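Pterin-4-alpha-carbinolamine dehydratase MoaB2 (Mycobacterium marinum, PDB 3RFQ) probably acts in molybdenum cofactor biosynthesis as a molybdopterin-binding protein of the MogA/MoaB family. Local coordinates at residues 85-99 against 147-159. Sequence-based numbering, arbitrary orientation.
Sequences AVIGGVDLVVSVGGT and VSGSTLVVNLAGS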
ATOM      1  N   ALA C  85       5.035  26.014 -22.574  1.00 26.09           N
ATOM      2  CA  ALA C  85       3.718  25.478 -22.208  1.00 25.17           C
ATOM      3  C   ALA C  85       3.067  26.276 -21.073  1.00 25.44           C
ATOM      4  O   ALA C  85       1.880  26.617 -21.143  1.00 25.39           O
ATOM      5  CB  ALA C  85       3.793  24.013 -21.864  1.00 22.93           C
ATOM      6  N   VAL C  86       3.847  26.595 -20.043  1.00 26.02           N
ATOM      7  CA  VAL C  86       3.330  27.398 -18.927  1.00 27.01           C
ATOM      8  C   VAL C  86       2.841  28.772 -19.417  1.00 29.74           C
ATOM      9  O   VAL C  86       1.685  29.167 -19.138  1.00 30.79           O
ATOM     10  CB  VAL C  86       4.367  27.536 -17.785  1.00 27.29           C
ATOM     11  CG1 VAL C  86       3.894  28.545 -16.725  1.00 26.86           C
ATOM     12  CG2 VAL C  86       4.649  26.150 -17.156  1.00 24.03           C
ATOM     13  N   ILE C  87       3.688  29.467 -20.184  1.00 30.83           N
ATOM     14  CA  ILE C  87       3.345  30.786 -20.702  1.00 33.00           C
ATOM     15  C   ILE C  87       2.105  30.692 -21.580  1.00 33.06           C
ATOM     16  O   ILE C  87       1.308  31.625 -21.615  1.00 34.66           O
ATOM     17  CB  ILE C  87       4.543  31.448 -21.450  1.00 34.97           C
ATOM     18  CG1 ILE C  87       5.669  31.803 -20.453  1.00 36.02           C
ATOM     19  CG2 ILE C  87       4.111  32.703 -22.279  1.00 35.36           C
ATOM     20  CD1 ILE C  87       7.013  32.217 -21.123  1.00 39.58           C
ATOM     21  N   GLY C  88       1.937  29.549 -22.257  1.00 32.03           N
ATOM     22  CA  GLY C  88       0.815  29.312 -23.166  1.00 31.52           C
ATOM     23  C   GLY C  88      -0.525  29.018 -22.502  1.00 30.64           C
ATOM     24  O   GLY C  88      -1.530  28.923 -23.191  1.00 31.03           O
ATOM     25  N   GLY C  89      -0.543  28.860 -21.180  1.00 29.82           N
ATOM     26  CA  GLY C  89      -1.790  28.588 -20.446  1.00 29.31           C
ATOM     27  C   GLY C  89      -2.302  27.148 -20.466  1.00 27.91           C
ATOM     28  O   GLY C  89      -3.478  26.907 -20.209  1.00 28.17           O
ATOM     29  N   VAL C  90      -1.430  26.198 -20.794  1.00 26.60           N
ATOM     30  CA  VAL C  90      -1.754  24.773 -20.798  1.00 25.41           C
ATOM     31  C   VAL C  90      -2.084  24.359 -19.345  1.00 24.37           C
ATOM     32  O   VAL C  90      -1.417  24.843 -18.412  1.00 24.37           O
ATOM     33  CB  VAL C  90      -0.518  23.975 -21.298  1.00 25.12           C
ATOM     34  CG1 VAL C  90      -0.711  22.487 -21.155  1.00 23.72           C
ATOM     35  CG2 VAL C  90      -0.169  24.359 -22.771  1.00 27.90           C
ATOM     36  N   ASP C  91      -3.087  23.501 -19.139  1.00 22.26           N
ATOM     37  CA  ASP C  91      -3.445  23.110 -17.762  1.00 21.35           C
ATOM     38  C   ASP C  91      -2.563  21.997 -17.183  1.00 19.33           C
ATOM     39  O   ASP C  91      -2.263  22.008 -15.985  1.00 18.63           O
ATOM     40  CB  ASP C  91      -4.925  22.714 -17.633  1.00 20.95           C
ATOM     41  CG  ASP C  91      -5.855  23.813 -18.083  1.00 24.22           C
ATOM     42  OD1 ASP C  91      -5.968  24.871 -17.392  1.00 24.82           O
ATOM     43  OD2 ASP C  91      -6.468  23.608 -19.144  1.00 25.48           O
ATOM     44  N   LEU C  92      -2.175  21.050 -18.046  1.00 18.02           N
ATOM     45  CA  LEU C  92      -1.420  19.853 -17.660  1.00 16.30           C
ATOM     46  C   LEU C  92      -0.298  19.564 -18.640  1.00 16.97           C
ATOM     47  O   LEU C  92      -0.545  19.363 -19.834  1.00 18.14           O
ATOM     48  CB  LEU C  92      -2.338  18.629 -17.579  1.00 14.92           C
ATOM     49  CG  LEU C  92      -1.647  17.271 -17.301  1.00 14.10           C
ATOM     50  CD1 LEU C  92      -0.765  17.311 -16.033  1.00 11.23           C
ATOM     51  CD2 LEU C  92      -2.632  16.121 -17.213  1.00 13.38           C
ATOM     52  N   VAL C  93       0.931  19.559 -18.146  1.00 16.71           N
ATOM     53  CA  VAL C  93       2.053  19.041 -18.917  1.00 16.66           C
ATOM     54  C   VAL C  93       2.494  17.679 -18.346  1.00 16.02           C
ATOM     55  O   VAL C  93       2.809  17.577 -17.168  1.00 15.61           O
ATOM     56  CB  VAL C  93       3.253  20.023 -18.950  1.00 17.40           C
ATOM     57  CG1 VAL C  93       4.441  19.429 -19.800  1.00 18.22           C
ATOM     58  CG2 VAL C  93       2.827  21.368 -19.515  1.00 15.76           C
ATOM     59  N   VAL C  94       2.522  16.653 -19.195  1.00 15.52           N
ATOM     60  CA  VAL C  94       3.086  15.367 -18.819  1.00 14.10           C
ATOM     61  C   VAL C  94       4.352  15.227 -19.662  1.00 15.18           C
ATOM     62  O   VAL C  94       4.268  15.273 -20.887  1.00 16.70           O
ATOM     63  CB  VAL C  94       2.078  14.216 -19.120  1.00 14.00           C
ATOM     64  CG1 VAL C  94       2.670  12.866 -18.811  1.00 12.81           C
ATOM     65  CG2 VAL C  94       0.775  14.403 -18.334  1.00 12.00           C
ATOM     66  N   SER C  95       5.526  15.119 -19.025  1.00 14.76           N
ATOM     67  CA  SER C  95       6.772  14.782 -19.739  1.00 14.62           C
ATOM     68  C   SER C  95       7.038  13.277 -19.590  1.00 14.03           C
ATOM     69  O   SER C  95       6.594  12.666 -18.631  1.00 11.77           O
ATOM     70  CB  SER C  95       7.963  15.593 -19.196  1.00 15.55           C
ATOM     71  OG  SER C  95       8.291  15.230 -17.854  1.00 15.96           O
ATOM     72  N   VAL C  96       7.758  12.690 -20.542  1.00 13.83           N
ATOM     73  CA  VAL C  96       8.066  11.278 -20.519  1.00 13.99           C
ATOM     74  C   VAL C  96       9.565  11.106 -20.745  1.00 15.50           C
ATOM     75  O   VAL C  96      10.124  11.568 -21.778  1.00 15.60           O
ATOM     76  CB  VAL C  96       7.224  10.506 -21.587  1.00 14.81           C
ATOM     77  CG1 VAL C  96       7.831   9.152 -21.924  1.00 17.98           C
ATOM     78  CG2 VAL C  96       5.860  10.266 -21.056  1.00 14.25           C
ATOM     79  N   GLY C  97      10.229  10.462 -19.785  1.00 14.67           N
ATOM     80  CA  GLY C  97      11.681  10.211 -19.919  1.00 15.51           C
ATOM     81  C   GLY C  97      12.591  11.138 -19.105  1.00 16.17           C
ATOM     82  O   GLY C  97      12.158  12.211 -18.605  1.00 15.09           O
ATOM     83  N   GLY C  98      13.847  10.708 -18.966  1.00 16.84           N
ATOM     84  CA  GLY C  98      14.880  11.471 -18.306  1.00 18.17           C
ATOM     85  C   GLY C  98      14.756  11.532 -16.792  1.00 18.92           C
ATOM     86  O   GLY C  98      15.257  12.483 -16.174  1.00 19.62           O
ATOM     87  N   THR C  99      14.140  10.507 -16.186  1.00 18.42           N
ATOM     88  CA  THR C  99      13.933  10.489 -14.731  1.00 18.83           C
ATOM     89  C   THR C  99      14.778   9.442 -13.960  1.00 19.83           C
ATOM     90  O   THR C  99      14.603   9.298 -12.747  1.00 19.16           O
ATOM     91  CB  THR C  99      12.447  10.308 -14.346  1.00 17.88           C
ATOM     92  OG1 THR C  99      11.987   9.013 -14.756  1.00 19.19           O
ATOM     93  CG2 THR C  99      11.567  11.383 -14.992  1.00 17.33           C
ATOM     94  N   VAL C 147       3.188  22.708  -9.483  1.00 20.09           N
ATOM     95  CA  VAL C 147       2.526  23.796 -10.173  1.00 21.49           C
ATOM     96  C   VAL C 147       3.517  24.884 -10.546  1.00 23.69           C
ATOM     97  O   VAL C 147       4.357  25.303  -9.734  1.00 23.95           O
ATOM     98  CB  VAL C 147       1.357  24.361  -9.343  1.00 23.07           C
ATOM     99  CG1 VAL C 147       0.703  25.504 -10.070  1.00 23.44           C
ATOM    100  CG2 VAL C 147       0.303  23.272  -9.119  1.00 21.55           C
ATOM    101  N   SER C 148       3.425  25.299 -11.814  1.00 24.41           N
ATOM    102  CA  SER C 148       4.151  26.430 -12.355  1.00 25.49           C
ATOM    103  C   SER C 148       3.116  27.373 -12.968  1.00 26.43           C
ATOM    104  O   SER C 148       2.394  26.985 -13.888  1.00 25.40           O
ATOM    105  CB  SER C 148       5.125  25.923 -13.404  1.00 24.87           C
ATOM    106  OG  SER C 148       5.952  26.973 -13.836  1.00 26.66           O
ATOM    107  N   GLY C 149       3.025  28.592 -12.428  1.00 28.40           N
ATOM    108  CA  GLY C 149       1.915  29.513 -12.720  1.00 29.00           C
ATOM    109  C   GLY C 149       0.571  28.843 -12.475  1.00 28.06           C
ATOM    110  O   GLY C 149       0.239  28.526 -11.358  1.00 28.25           O
ATOM    111  N   SER C 150      -0.196  28.606 -13.528  1.00 27.40           N
ATOM    112  CA  SER C 150      -1.447  27.862 -13.393  1.00 26.68           C
ATOM    113  C   SER C 150      -1.393  26.474 -14.052  1.00 23.83           C
ATOM    114  O   SER C 150      -2.425  25.839 -14.287  1.00 22.73           O
ATOM    115  CB  SER C 150      -2.607  28.687 -13.961  1.00 28.28           C
ATOM    116  OG  SER C 150      -2.807  29.815 -13.133  1.00 33.15           O
ATOM    117  N   THR C 151      -0.178  26.005 -14.320  1.00 22.27           N
ATOM    118  CA  THR C 151       0.014  24.753 -15.017  1.00 19.68           C
ATOM    119  C   THR C 151       0.517  23.657 -14.103  1.00 18.14           C
ATOM    120  O   THR C 151       1.542  23.824 -13.431  1.00 17.61           O
ATOM    121  CB  THR C 151       1.014  24.921 -16.189  1.00 20.31           C
ATOM    122  OG1 THR C 151       0.509  25.904 -17.113  1.00 22.35           O
ATOM    123  CG2 THR C 151       1.228  23.584 -16.921  1.00 18.24           C
ATOM    124  N   LEU C 152      -0.187  22.529 -14.112  1.00 16.65           N
ATOM    125  CA  LEU C 152       0.285  21.307 -13.446  1.00 15.95           C
ATOM    126  C   LEU C 152       1.277  20.565 -14.362  1.00 14.74           C
ATOM    127  O   LEU C 152       0.965  20.306 -15.515  1.00 14.63           O
ATOM    128  CB  LEU C 152      -0.909  20.404 -13.039  1.00 14.52           C
ATOM    129  CG  LEU C 152      -0.586  18.988 -12.505  1.00 14.05           C
ATOM    130  CD1 LEU C 152       0.226  18.972 -11.170  1.00 10.58           C
ATOM    131  CD2 LEU C 152      -1.869  18.138 -12.377  1.00 10.37           C
ATOM    132  N   VAL C 153       2.466  20.246 -13.851  1.00 14.52           N
ATOM    133  CA  VAL C 153       3.510  19.541 -14.617  1.00 14.59           C
ATOM    134  C   VAL C 153       3.861  18.261 -13.868  1.00 14.21           C
ATOM    135  O   VAL C 153       4.137  18.299 -12.677  1.00 14.92           O
ATOM    136  CB  VAL C 153       4.808  20.381 -14.689  1.00 15.90           C
ATOM    137  CG1 VAL C 153       5.951  19.641 -15.443  1.00 14.63           C
ATOM    138  CG2 VAL C 153       4.530  21.783 -15.282  1.00 16.44           C
ATOM    139  N   VAL C 154       3.848  17.142 -14.571  1.00 13.65           N
ATOM    140  CA  VAL C 154       4.148  15.828 -13.985  1.00 13.63           C
ATOM    141  C   VAL C 154       5.203  15.136 -14.837  1.00 13.33           C
ATOM    142  O   VAL C 154       5.045  15.069 -16.047  1.00 15.06           O
ATOM    143  CB  VAL C 154       2.842  14.969 -13.883  1.00 13.50           C
ATOM    144  CG1 VAL C 154       3.142  13.557 -13.301  1.00 11.66           C
ATOM    145  CG2 VAL C 154       1.794  15.721 -13.002  1.00 11.02           C
ATOM    146  N   ASN C 155       6.308  14.691 -14.241  1.00 13.62           N
ATOM    147  CA  ASN C 155       7.338  13.968 -14.991  1.00 13.41           C
ATOM    148  C   ASN C 155       7.087  12.488 -14.815  1.00 13.01           C
ATOM    149  O   ASN C 155       7.056  11.992 -13.683  1.00 12.68           O
ATOM    150  CB  ASN C 155       8.760  14.214 -14.460  1.00 14.38           C
ATOM    151  CG  ASN C 155       9.164  15.697 -14.344  1.00 15.35           C
ATOM    152  OD1 ASN C 155       9.819  16.042 -13.370  1.00 15.77           O
ATOM    153  ND2 ASN C 155       8.850  16.548 -15.346  1.00 11.91           N
ATOM    154  N   LEU C 156       6.919  11.758 -15.910  1.00 12.93           N
ATOM    155  CA  LEU C 156       6.895  10.281 -15.829  1.00 12.67           C
ATOM    156  C   LEU C 156       8.174   9.634 -16.388  1.00 14.22           C
ATOM    157  O   LEU C 156       8.824  10.191 -17.291  1.00 14.71           O
ATOM    158  CB  LEU C 156       5.679   9.736 -16.583  1.00 12.04           C
ATOM    159  CG  LEU C 156       4.294  10.266 -16.207  1.00 10.06           C
ATOM    160  CD1 LEU C 156       3.226   9.611 -17.120  1.00  9.92           C
ATOM    161  CD2 LEU C 156       4.002  10.001 -14.740  1.00  9.29           C
ATOM    162  N   ALA C 157       8.518   8.457 -15.868  1.00 14.24           N
ATOM    163  CA  ALA C 157       9.588   7.654 -16.450  1.00 16.15           C
ATOM    164  C   ALA C 157       9.267   7.230 -17.888  1.00 16.60           C
ATOM    165  O   ALA C 157       8.102   7.290 -18.328  1.00 15.80           O
ATOM    166  CB  ALA C 157       9.904   6.420 -15.574  1.00 15.74           C
ATOM    167  N   GLY C 158      10.297   6.814 -18.620  1.00 17.94           N
ATOM    168  CA  GLY C 158      10.146   6.547 -20.052  1.00 18.79           C
ATOM    169  C   GLY C 158       9.600   5.203 -20.546  1.00 19.49           C
ATOM    170  O   GLY C 158       9.147   5.116 -21.691  1.00 20.62           O
ATOM    171  N   SER C 159       9.635   4.134 -19.741  1.00 18.95           N
ATOM    172  CA  SER C 159       9.228   2.821 -20.286  1.00 18.98           C
ATOM    173  C   SER C 159       7.706   2.856 -20.601  1.00 18.60           C
ATOM    174  O   SER C 159       6.982   3.653 -20.031  1.00 17.03           O
ATOM    175  CB  SER C 159       9.529   1.694 -19.291  1.00 19.10           C
ATOM    176  OG  SER C 159       8.582   1.747 -18.228  1.00 16.42           O
TER
HETATM  177  O   HOH W   1       0.051  28.536 -16.504  1.00 15.59           O
HETATM  178  O   HOH W   2       9.608  12.808 -17.625  1.00  5.34           O
HETATM  179  O   HOH W   3      12.787   7.812 -17.233  1.00  9.77           O
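Strands 92-96 and 151-156 run parallel, 14° apart, L92 facing L152 and V96 facing L156, and are zipped by six backbone hydrogen bonds from L152 N to D91 O through to G97 N to L156 O. They are central neighbours in the mixed sheet of the α/β MogA/MoaB fold. On one face L92 and L152 lie side by side (CD1 to CD2 3.9 Å), while V94 CG1 meets L156 CD1 at 3.7 Å; helices 51-60 and 160-180 cover this layer. At the entry to the strands, T151 OG1 donates to V90 O (2.6 Å) and receives a bond from water 1, which also links V86 O and S150 N. The methyls of V86 bear on S148 beside the β turn 148-151, with CG2 3.7 Å from S148 OG, which is hydrogen-bonded to I114 O. On the other face, against helix 107-114, N155 CG lies anti to the carbonyl carbon (chi1 -54°), bringing the amide to S95; OD1 accepts from L144 N and ND2 is hydrogen-bonded to T111 OG1. N155 ND2 also donates to S95 OG (2.9 Å), which sits 20° out of the amide plane and donates to water 2, which donates to G97 O and L156 O.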